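Local coordinates for protein DNA methyltransferase (Nicotiana tabacum, PDB 4ONQ) that probably methylates carbon 5 of cytosines in DNA with S-adenosylmethionine as methyl donor, represented here by its catalytic domain in complex with sinefungin, at residues 13-18 / 86-91; 38-43 / 343-348; 51-56 / 65-70; 243-248 / 271-276. The protein carries 5 engineered substitutions. All coordinates share one frame; numbering follows the deposited sequence.

Contact 1: 13-18 / 86-91; sequences IGFGVP and LPVENR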
# COMPACT_ATOMS: atom_id res chain seq x y z
N ILE A 13 3.95 -14.20 5.47
CA ILE A 13 2.62 -14.37 5.00
C ILE A 13 1.60 -14.00 6.02
O ILE A 13 0.46 -14.26 5.86
CB ILE A 13 2.42 -15.78 4.51
CG1 ILE A 13 2.87 -16.78 5.56
CG2 ILE A 13 3.22 -15.99 3.25
CD1 ILE A 13 2.28 -18.14 5.36
N GLY A 14 2.03 -13.38 7.09
CA GLY A 14 1.09 -13.02 8.10
C GLY A 14 0.33 -14.21 8.60
O GLY A 14 0.92 -15.24 8.86
N PHE A 15 -0.98 -14.08 8.70
CA PHE A 15 -1.82 -15.16 9.13
C PHE A 15 -2.21 -15.92 7.92
O PHE A 15 -3.00 -16.81 7.99
CB PHE A 15 -3.08 -14.66 9.78
CG PHE A 15 -2.84 -13.93 11.04
CD1 PHE A 15 -2.31 -14.57 12.11
CD2 PHE A 15 -3.14 -12.61 11.14
CE1 PHE A 15 -2.07 -13.91 13.28
CE2 PHE A 15 -2.91 -11.93 12.30
CZ PHE A 15 -2.37 -12.58 13.37
N GLY A 16 -1.71 -15.52 6.78
CA GLY A 16 -2.01 -16.25 5.57
C GLY A 16 -2.11 -15.36 4.34
O GLY A 16 -2.56 -14.22 4.42
N VAL A 17 -1.68 -15.89 3.20
CA VAL A 17 -1.82 -15.21 1.93
C VAL A 17 -2.52 -16.16 0.96
O VAL A 17 -2.40 -17.38 1.10
CB VAL A 17 -0.45 -14.74 1.37
CG1 VAL A 17 0.14 -13.65 2.25
CG2 VAL A 17 0.51 -15.92 1.26
N PRO A 18 -3.26 -15.61 -0.02
CA PRO A 18 -4.10 -16.45 -0.88
C PRO A 18 -3.32 -17.45 -1.74
O PRO A 18 -3.83 -18.53 -2.05
CB PRO A 18 -4.78 -15.42 -1.79
CG PRO A 18 -3.85 -14.28 -1.83
CD PRO A 18 -3.30 -14.20 -0.44
N LEU A 86 -9.10 -6.57 13.13
CA LEU A 86 -10.05 -7.21 12.22
C LEU A 86 -10.08 -8.70 12.47
O LEU A 86 -9.11 -9.26 12.97
CB LEU A 86 -9.61 -6.98 10.77
CG LEU A 86 -9.41 -5.54 10.34
CD1 LEU A 86 -8.61 -5.46 9.04
CD2 LEU A 86 -10.76 -4.86 10.18
N PRO A 87 -11.20 -9.35 12.12
CA PRO A 87 -11.19 -10.82 12.07
C PRO A 87 -10.19 -11.28 11.02
O PRO A 87 -9.95 -10.57 10.04
CB PRO A 87 -12.62 -11.17 11.64
CG PRO A 87 -13.20 -9.90 11.10
CD PRO A 87 -12.52 -8.79 11.83
N VAL A 88 -9.61 -12.45 11.23
CA VAL A 88 -8.48 -12.91 10.43
C VAL A 88 -8.92 -14.05 9.51
O VAL A 88 -8.25 -14.40 8.54
CB VAL A 88 -7.29 -13.26 11.37
CG1 VAL A 88 -6.43 -14.38 10.83
CG2 VAL A 88 -6.45 -12.01 11.64
N GLU A 89 -10.10 -14.60 9.79
CA GLU A 89 -10.59 -15.73 9.02
C GLU A 89 -11.61 -15.31 7.97
O GLU A 89 -12.22 -14.24 8.07
CB GLU A 89 -11.18 -16.79 9.96
CG GLU A 89 -10.17 -17.36 10.94
CD GLU A 89 -10.82 -18.14 12.06
OE1 GLU A 89 -10.08 -18.69 12.91
OE2 GLU A 89 -12.06 -18.21 12.10
N ASN A 90 -11.79 -16.16 6.96
CA ASN A 90 -12.67 -15.90 5.83
C ASN A 90 -12.24 -14.69 5.00
O ASN A 90 -13.06 -13.89 4.56
CB ASN A 90 -14.12 -15.76 6.28
CG ASN A 90 -14.61 -16.97 7.06
OD1 ASN A 90 -14.37 -18.11 6.66
ND2 ASN A 90 -15.29 -16.72 8.17
N ARG A 91 -10.93 -14.57 4.80
CA ARG A 91 -10.36 -13.54 3.94
C ARG A 91 -10.35 -14.05 2.51
O ARG A 91 -10.00 -15.20 2.26
CB ARG A 91 -8.93 -13.23 4.36
CG ARG A 91 -8.78 -12.49 5.67
CD ARG A 91 -7.32 -12.45 6.08
NE ARG A 91 -7.08 -11.46 7.12
CZ ARG A 91 -5.90 -11.22 7.67
NH1 ARG A 91 -4.83 -11.90 7.27
NH2 ARG A 91 -5.77 -10.29 8.61

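Contact 2: 38-43 / 343-348; sequences PFFYYE and RILDLV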
# COMPACT_ATOMS: atom_id res chain seq x y z
N PRO A 38 -14.50 1.20 16.87
CA PRO A 38 -14.43 0.89 15.44
C PRO A 38 -13.38 -0.16 15.13
O PRO A 38 -12.63 -0.56 16.02
CB PRO A 38 -13.97 2.21 14.85
CG PRO A 38 -13.02 2.73 15.89
CD PRO A 38 -13.62 2.33 17.22
N PHE A 39 -13.34 -0.60 13.88
CA PHE A 39 -12.23 -1.40 13.39
C PHE A 39 -11.09 -0.45 13.04
O PHE A 39 -11.33 0.64 12.54
CB PHE A 39 -12.63 -2.20 12.15
CG PHE A 39 -13.44 -3.43 12.46
CD1 PHE A 39 -12.86 -4.51 13.09
CD2 PHE A 39 -14.78 -3.50 12.11
CE1 PHE A 39 -13.59 -5.65 13.37
CE2 PHE A 39 -15.52 -4.63 12.39
CZ PHE A 39 -14.93 -5.71 13.02
N PHE A 40 -9.86 -0.86 13.32
CA PHE A 40 -8.74 -0.02 12.94
C PHE A 40 -7.65 -0.80 12.21
O PHE A 40 -7.46 -1.99 12.45
CB PHE A 40 -8.17 0.77 14.12
CG PHE A 40 -7.31 -0.04 15.05
CD1 PHE A 40 -5.94 -0.15 14.83
CD2 PHE A 40 -7.86 -0.66 16.16
CE1 PHE A 40 -5.15 -0.88 15.69
CE2 PHE A 40 -7.07 -1.40 17.02
CZ PHE A 40 -5.71 -1.51 16.79
N TYR A 41 -6.95 -0.10 11.33
CA TYR A 41 -5.95 -0.71 10.48
C TYR A 41 -4.79 0.26 10.36
O TYR A 41 -4.95 1.37 9.84
CB TYR A 41 -6.57 -0.98 9.11
CG TYR A 41 -5.75 -1.82 8.16
CD1 TYR A 41 -5.79 -3.22 8.22
CD2 TYR A 41 -4.97 -1.21 7.17
CE1 TYR A 41 -5.05 -3.98 7.33
CE2 TYR A 41 -4.23 -1.96 6.28
CZ TYR A 41 -4.27 -3.34 6.36
OH TYR A 41 -3.53 -4.07 5.46
N TYR A 42 -3.64 -0.13 10.89
CA TYR A 42 -2.44 0.70 10.85
C TYR A 42 -1.32 0.01 10.09
O TYR A 42 -1.04 -1.17 10.32
CB TYR A 42 -1.96 1.05 12.27
CG TYR A 42 -0.74 1.93 12.24
CD1 TYR A 42 -0.85 3.28 11.93
CD2 TYR A 42 0.53 1.42 12.46
CE1 TYR A 42 0.25 4.09 11.87
CE2 TYR A 42 1.65 2.23 12.41
CZ TYR A 42 1.50 3.57 12.11
OH TYR A 42 2.60 4.40 12.04
N GLU A 43 -0.67 0.74 9.20
CA GLU A 43 0.40 0.17 8.39
C GLU A 43 1.72 0.88 8.65
O GLU A 43 1.78 2.11 8.70
CB GLU A 43 0.05 0.27 6.91
CG GLU A 43 1.15 -0.19 5.97
CD GLU A 43 1.66 0.92 5.06
OE1 GLU A 43 1.43 2.10 5.39
OE2 GLU A 43 2.29 0.61 4.03
N ARG A 343 -3.88 9.14 19.05
CA ARG A 343 -4.74 10.11 19.72
C ARG A 343 -6.12 10.09 19.10
O ARG A 343 -7.14 10.02 19.80
CB ARG A 343 -4.14 11.51 19.59
CG ARG A 343 -4.84 12.57 20.43
CD ARG A 343 -4.50 13.98 19.95
NE ARG A 343 -5.39 14.42 18.87
CZ ARG A 343 -4.98 14.79 17.66
NH1 ARG A 343 -3.69 14.80 17.37
NH2 ARG A 343 -5.87 15.17 16.75
N ILE A 344 -6.16 10.15 17.78
CA ILE A 344 -7.43 10.21 17.06
C ILE A 344 -8.24 8.91 17.17
O ILE A 344 -9.45 8.95 17.42
CB ILE A 344 -7.22 10.62 15.60
CG1 ILE A 344 -6.75 12.07 15.55
CG2 ILE A 344 -8.48 10.43 14.79
CD1 ILE A 344 -6.76 12.67 14.18
N LEU A 345 -7.57 7.78 17.01
CA LEU A 345 -8.24 6.49 17.15
C LEU A 345 -8.86 6.39 18.54
O LEU A 345 -10.02 5.99 18.70
CB LEU A 345 -7.27 5.33 16.91
CG LEU A 345 -7.77 3.92 17.27
CD1 LEU A 345 -9.07 3.60 16.55
CD2 LEU A 345 -6.72 2.88 16.94
N ASP A 346 -8.09 6.79 19.55
CA ASP A 346 -8.58 6.75 20.92
C ASP A 346 -9.78 7.67 21.14
O ASP A 346 -10.76 7.27 21.77
CB ASP A 346 -7.46 7.08 21.91
CG ASP A 346 -7.82 6.69 23.33
OD1 ASP A 346 -8.07 7.60 24.14
OD2 ASP A 346 -7.86 5.48 23.62
N LEU A 347 -9.71 8.89 20.61
CA LEU A 347 -10.86 9.80 20.68
C LEU A 347 -12.11 9.16 20.07
O LEU A 347 -13.19 9.21 20.67
CB LEU A 347 -10.54 11.12 19.99
CG LEU A 347 -9.72 12.15 20.76
CD1 LEU A 347 -9.15 13.19 19.82
CD2 LEU A 347 -10.58 12.82 21.83
N VAL A 348 -11.96 8.55 18.90
CA VAL A 348 -13.08 7.93 18.19
C VAL A 348 -13.69 6.76 18.97
O VAL A 348 -14.92 6.66 19.12
CB VAL A 348 -12.68 7.47 16.77
CG1 VAL A 348 -13.75 6.59 16.16
CG2 VAL A 348 -12.40 8.67 15.87

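Contact 3: 51-56 / 65-70; sequences GVWDTI and PEFVDS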
# COMPACT_ATOMS: atom_id res chain seq x y z
N GLY A 51 12.49 -1.82 19.43
CA GLY A 51 11.85 -0.84 20.29
C GLY A 51 10.71 -0.09 19.63
O GLY A 51 9.73 0.27 20.29
N VAL A 52 10.83 0.15 18.33
CA VAL A 52 9.80 0.90 17.62
C VAL A 52 8.50 0.10 17.52
O VAL A 52 7.42 0.61 17.83
CB VAL A 52 10.26 1.33 16.21
CG1 VAL A 52 9.11 2.00 15.46
CG2 VAL A 52 11.44 2.27 16.31
N TRP A 53 8.60 -1.15 17.09
CA TRP A 53 7.43 -2.00 16.99
C TRP A 53 6.86 -2.30 18.38
O TRP A 53 5.64 -2.41 18.54
CB TRP A 53 7.73 -3.29 16.22
CG TRP A 53 7.64 -3.09 14.73
CD1 TRP A 53 8.66 -3.12 13.83
CD2 TRP A 53 6.45 -2.81 13.98
NE1 TRP A 53 8.18 -2.88 12.56
CE2 TRP A 53 6.82 -2.69 12.63
CE3 TRP A 53 5.10 -2.66 14.33
CZ2 TRP A 53 5.90 -2.43 11.63
CZ3 TRP A 53 4.19 -2.39 13.33
CH2 TRP A 53 4.60 -2.28 12.00
N ASP A 54 7.73 -2.40 19.38
CA ASP A 54 7.26 -2.51 20.75
C ASP A 54 6.41 -1.29 21.14
O ASP A 54 5.31 -1.45 21.67
CB ASP A 54 8.43 -2.68 21.72
CG ASP A 54 9.00 -4.09 21.71
OD1 ASP A 54 8.28 -5.02 21.29
OD2 ASP A 54 10.17 -4.27 22.12
N THR A 55 6.91 -0.10 20.84
CA THR A 55 6.19 1.15 21.10
C THR A 55 4.84 1.19 20.39
O THR A 55 3.83 1.54 20.99
CB THR A 55 7.01 2.37 20.63
OG1 THR A 55 8.25 2.42 21.34
CG2 THR A 55 6.23 3.66 20.88
N ILE A 56 4.85 0.84 19.11
CA ILE A 56 3.63 0.85 18.30
C ILE A 56 2.59 -0.11 18.87
O ILE A 56 1.42 0.24 18.98
CB ILE A 56 3.92 0.52 16.82
CG1 ILE A 56 4.70 1.67 16.17
CG2 ILE A 56 2.63 0.27 16.06
CD1 ILE A 56 5.26 1.33 14.79
N PRO A 65 1.80 -6.99 15.52
CA PRO A 65 1.66 -6.69 14.09
C PRO A 65 1.61 -7.95 13.27
O PRO A 65 2.09 -9.00 13.71
CB PRO A 65 2.95 -5.92 13.77
CG PRO A 65 3.92 -6.38 14.79
CD PRO A 65 3.11 -6.59 16.04
N GLU A 66 1.00 -7.84 12.10
CA GLU A 66 0.97 -8.92 11.13
C GLU A 66 1.89 -8.52 9.99
O GLU A 66 1.62 -7.56 9.27
CB GLU A 66 -0.46 -9.14 10.61
CG GLU A 66 -0.55 -10.14 9.47
CD GLU A 66 -1.98 -10.39 9.00
OE1 GLU A 66 -2.87 -9.55 9.27
OE2 GLU A 66 -2.21 -11.45 8.37
N PHE A 67 3.00 -9.23 9.87
CA PHE A 67 4.00 -8.91 8.86
C PHE A 67 3.70 -9.64 7.57
O PHE A 67 3.55 -10.86 7.55
CB PHE A 67 5.40 -9.27 9.35
CG PHE A 67 5.86 -8.44 10.52
CD1 PHE A 67 6.18 -7.10 10.35
CD2 PHE A 67 5.99 -9.01 11.78
CE1 PHE A 67 6.61 -6.34 11.42
CE2 PHE A 67 6.42 -8.25 12.85
CZ PHE A 67 6.73 -6.91 12.67
N VAL A 68 3.62 -8.89 6.48
CA VAL A 68 3.36 -9.48 5.17
C VAL A 68 4.10 -8.75 4.04
O VAL A 68 4.26 -7.52 4.06
CB VAL A 68 1.84 -9.68 4.89
CG1 VAL A 68 1.01 -8.75 5.75
CG2 VAL A 68 1.50 -9.51 3.42
N ASP A 69 4.60 -9.54 3.10
CA ASP A 69 5.32 -9.05 1.95
C ASP A 69 4.36 -9.05 0.77
O ASP A 69 3.72 -10.07 0.49
CB ASP A 69 6.52 -9.96 1.66
CG ASP A 69 7.51 -9.35 0.68
OD1 ASP A 69 7.09 -8.62 -0.24
OD2 ASP A 69 8.72 -9.61 0.85
N SER A 70 4.25 -7.92 0.09
CA SER A 70 3.28 -7.80 -0.99
C SER A 70 3.68 -8.58 -2.23
O SER A 70 2.95 -8.60 -3.22
CB SER A 70 3.03 -6.33 -1.34
OG SER A 70 2.32 -5.68 -0.31

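Contact 4: 243-248 / 271-276; sequences GEVALY and RSWWEQ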
# COMPACT_ATOMS: atom_id res chain seq x y z
N GLY A 243 -6.69 2.83 0.67
CA GLY A 243 -7.74 2.19 1.45
C GLY A 243 -9.09 2.24 0.76
O GLY A 243 -9.77 1.21 0.63
N GLU A 244 -9.48 3.43 0.31
CA GLU A 244 -10.76 3.64 -0.33
C GLU A 244 -10.89 2.80 -1.60
O GLU A 244 -11.95 2.25 -1.90
CB GLU A 244 -10.96 5.13 -0.64
CG GLU A 244 -10.97 6.05 0.59
CD GLU A 244 -9.57 6.42 1.09
OE1 GLU A 244 -8.61 5.67 0.84
OE2 GLU A 244 -9.44 7.48 1.75
N VAL A 245 -9.79 2.70 -2.34
CA VAL A 245 -9.76 1.91 -3.57
C VAL A 245 -9.87 0.42 -3.25
O VAL A 245 -10.52 -0.33 -3.97
CB VAL A 245 -8.49 2.20 -4.40
CG1 VAL A 245 -8.38 1.24 -5.57
CG2 VAL A 245 -8.52 3.63 -4.89
N ALA A 246 -9.23 0.01 -2.16
CA ALA A 246 -9.35 -1.37 -1.70
C ALA A 246 -10.81 -1.71 -1.36
O ALA A 246 -11.35 -2.70 -1.84
CB ALA A 246 -8.44 -1.61 -0.50
N LEU A 247 -11.45 -0.88 -0.53
CA LEU A 247 -12.85 -1.08 -0.18
C LEU A 247 -13.74 -1.08 -1.41
O LEU A 247 -14.68 -1.86 -1.51
CB LEU A 247 -13.33 0.01 0.78
CG LEU A 247 -12.62 0.06 2.13
CD1 LEU A 247 -12.98 1.34 2.86
CD2 LEU A 247 -12.97 -1.17 2.95
N TYR A 248 -13.43 -0.20 -2.36
CA TYR A 248 -14.23 -0.09 -3.57
C TYR A 248 -14.11 -1.34 -4.44
O TYR A 248 -15.10 -1.84 -4.97
CB TYR A 248 -13.84 1.15 -4.36
CG TYR A 248 -14.44 1.21 -5.75
CD1 TYR A 248 -15.77 1.59 -5.93
CD2 TYR A 248 -13.69 0.90 -6.87
CE1 TYR A 248 -16.32 1.66 -7.19
CE2 TYR A 248 -14.23 0.96 -8.14
CZ TYR A 248 -15.55 1.35 -8.29
OH TYR A 248 -16.10 1.41 -9.55
N ARG A 271 -10.36 13.09 -5.00
CA ARG A 271 -11.61 13.73 -5.38
C ARG A 271 -12.01 13.35 -6.81
O ARG A 271 -13.17 12.96 -7.07
CB ARG A 271 -11.49 15.25 -5.25
CG ARG A 271 -12.70 16.04 -5.75
CD ARG A 271 -13.96 15.77 -4.92
NE ARG A 271 -13.78 16.11 -3.51
CZ ARG A 271 -14.70 15.92 -2.57
NH1 ARG A 271 -15.88 15.39 -2.89
NH2 ARG A 271 -14.45 16.25 -1.31
N SER A 272 -11.06 13.45 -7.73
CA SER A 272 -11.29 13.05 -9.11
C SER A 272 -11.75 11.59 -9.17
O SER A 272 -12.71 11.28 -9.86
CB SER A 272 -10.03 13.24 -9.96
OG SER A 272 -9.82 14.61 -10.24
N TRP A 273 -11.06 10.72 -8.44
CA TRP A 273 -11.44 9.31 -8.38
C TRP A 273 -12.86 9.12 -7.83
O TRP A 273 -13.62 8.25 -8.28
CB TRP A 273 -10.46 8.53 -7.50
CG TRP A 273 -10.86 7.11 -7.29
CD1 TRP A 273 -10.64 6.07 -8.13
CD2 TRP A 273 -11.56 6.57 -6.15
NE1 TRP A 273 -11.15 4.91 -7.59
CE2 TRP A 273 -11.72 5.19 -6.38
CE3 TRP A 273 -12.06 7.12 -4.97
CZ2 TRP A 273 -12.37 4.36 -5.47
CZ3 TRP A 273 -12.70 6.29 -4.07
CH2 TRP A 273 -12.85 4.92 -4.32
N TRP A 274 -13.21 9.92 -6.84
CA TRP A 274 -14.47 9.81 -6.18
C TRP A 274 -15.57 10.11 -7.12
O TRP A 274 -16.57 9.44 -7.14
CB TRP A 274 -14.51 10.73 -4.98
CG TRP A 274 -15.68 10.57 -4.07
CD1 TRP A 274 -16.86 11.25 -4.10
CD2 TRP A 274 -15.79 9.70 -2.94
NE1 TRP A 274 -17.67 10.86 -3.11
CE2 TRP A 274 -17.10 9.93 -2.38
CE3 TRP A 274 -14.98 8.78 -2.36
CZ2 TRP A 274 -17.54 9.27 -1.29
CZ3 TRP A 274 -15.45 8.10 -1.27
CH2 TRP A 274 -16.70 8.35 -0.74
N GLU A 275 -15.41 11.13 -7.92
CA GLU A 275 -16.33 11.41 -8.96
C GLU A 275 -16.38 10.44 -10.10
O GLU A 275 -17.42 10.11 -10.55
CB GLU A 275 -16.10 12.80 -9.48
CG GLU A 275 -16.38 13.78 -8.39
CD GLU A 275 -15.95 15.18 -8.71
OE1 GLU A 275 -15.76 15.50 -9.89
OE2 GLU A 275 -15.83 15.95 -7.77
N GLN A 276 -15.24 9.98 -10.54
CA GLN A 276 -15.12 9.13 -11.67
C GLN A 276 -15.75 7.80 -11.44
O GLN A 276 -16.15 7.13 -12.35
CB GLN A 276 -13.67 9.01 -12.07
CG GLN A 276 -13.19 10.21 -12.86
CD GLN A 276 -11.70 10.26 -13.10
OE1 GLN A 276 -11.06 9.25 -13.22
NE2 GLN A 276 -11.16 11.44 -13.21

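Contact 1: 13-18 / 86-91
Phe15 and Val88 make the tight part of this contact between two loops. Both valine methyls lie against the phenylalanine, coming in obliquely to the ring: CG2 reaches Phe15 CD2 at 3.4 Å, while CG1 lies 3.5 Å from Phe15 CB. Phe15 sits at a corner of a type II' turn, closed by Gly16 N donating to Ile13 O at 2.7 Å; Gly14, with positive phi, takes the position before it. From there CG is anti to its own carbonyl carbon (chi1 -65°), which sends the ring out to Val88, and the two side chains cross at about a right angle. Arg91 packs more loosely on Phe15. Its extended chain brings NH1 to 4.1 Å from Phe15 CB, near the plane of the phenyl ring at its edge, but no hydrogen bond spans the two loops. Beyond Val88, the 86-91 loop turns outward, with Glu89 and Asn90 in solvent. An alanine at Phe15 would remove the ring and is likely to deprive the Val88 methyls of most of their packing partner. The polar link between the loops runs through a third element: Glu66 OE2, on edge strand 66-69, forms a salt bridge with Arg91 NH1 and accepts a hydrogen bond from Phe15 N. Helix 213-220 meets Arg91 through Tyr218 and His219, while strand 39-45 packs on Leu86.

Contact 2: 38-43 / 343-348
In the Rossmann-like fold of this class I-like methyltransferase, helix 337-352 lies on one face of the central sheet, and here it sets Leu345 and Val348 against Pro38 and Phe40, where strand 39-45 begins. Alternation along the extended chain turns Pro38 and Phe40 to the helix, whereas Tyr41 faces the other way, toward helix 213-220. Some 300 residues separate the two partners, as expected of a DRM enzyme, whose family is named for its rearranged order of sequence motifs. Leu345 carries most of the contact. With CG anti to the backbone N (chi1 170°), the side chain reaches off the helix to the strand, and its two methyls divide the work. CD1 fits between Phe40 CB, at 3.8 Å, and the proline ring. Val348, one turn further on, presents CG1 to the same ring corner, 3.9 Å from Pro38 CG. A glycine at Leu345 would take away both methyls and probably open a gap between helix and strand, with one face of the Phe40 ring losing its CH-pi partner. Around this apolar patch, Val310 of the adjacent strand 309-312 touches both Pro38 and Leu345, and Ile83 of strand 79-84 touches Phe40. The ring of Phe40 stands across the Leu345 side chain at about a right angle, and Leu345 CD2 lies over the Phe40 face, 3.8 Å from the ring centroid and 22° off the normal, displaced toward Phe40 CG.

Contact 3: 51-56 / 65-70
The indole of Trp53 has a different neighbour on each face. Over one comes Phe67, edge first: CE1 of that ring lies 3.9 Å from Trp53 CE2 and is offset toward the rim. The result is a T-shaped stack, with the centroids of the phenyl and the five-membered ring 5.3 Å apart and the planes at 82°. Over the opposite indole face sits Ile56 CD1, from the next turn of the same helix. Trp53 NE1 lies near the plane of the Phe67 ring, at its edge, but its hydrogen bond goes elsewhere, to Ala46 O. Pro65 meets the benzo end of the indole obliquely, CB 3.8 Å from Trp53 CZ3, and the same CB also lies over a face of the Phe67 ring, so the proline wedges against both aromatic groups. These side chains join the two later parts of a beta-alpha-beta crossover: strand 39-45, helix 50-59, then edge strand 66-69, parallel to the first, with strand 79-84 running antiparallel between them. An antiparallel strand inserted near one edge of the sheet is a hallmark of class I methyltransferases. Ile83 of that strand touches both Trp53 and Pro65 from the sheet. Phe67 CB does not point straight at the helix; with CG anti to the carbonyl carbon (chi1 -66°) only the far end of the ring arrives there. On the helix side away from the sheet, Gly51 O accepts two bonds from Thr55, one from N and one from OG1 at 2.8 Å, from opposite faces of its carbonyl plane.

Contact 4: 243-248 / 271-276
Trp273 fills the space between two helices, and three residues of 243-248 touch its indole. Val245 CG2 lies over one face in a CH-pi contact, 4.2 Å from the centroid of the five-membered ring and 26° off its normal. Tyr248 meets the rim: its CB is near the indole plane, 3.7 Å from Trp273 CZ2, and the indole edge points at the phenol face in a T-shaped stack with planes at 87°. Glu244 completes the set through its CB, 4.0 Å from Trp273 CZ3, and its backbone O, 3.7 Å from Trp273 CH2. Trp273 gets there with CG anti to the backbone N (chi1 175°), which swings the indole across toward helix 242-249. The Glu244 chain bends at chi2, so its carboxylate turns away from the tryptophan; OE2 is bound by Ser235 OG of strand 231-236, and the side chain comes within about 6 Å of sinefungin. His192 adds another ring beside Trp273. The short helix axes stay 11.8 Å apart, a wide spacing that the indole bridges, and run nearly parallel. Parallel helices of this kind, each following a parallel strand and packed side by side on the sheet, are typical of the Rossmann-like methyltransferase fold, where the first helix begins at the end of the glycine-rich loop of the cofactor site.

All four contacts surround one mixed sheet. Contacts 1, 2 and 3 cluster at its strand 66-69, 79-84 and 39-45 end, with centres 16 to 20 Å apart, while contact 4 lies 21 to 27 Å away, beside the strands 231-236 and 254-260. Helices 50-59 and 337-352 share a sheet face, where Ile56 of contact 3 touches Tyr42 of contact 2; the helices of contact 4 pack on the other. Along the chain, contact 2 encloses contacts 3 and 4 and alternates with contact 1, which spans contact 3. Contact 2 thus packs the last helix of the catalytic domain on a strand from its beginning, within one methyltransferase sheet built from parts in rearranged order.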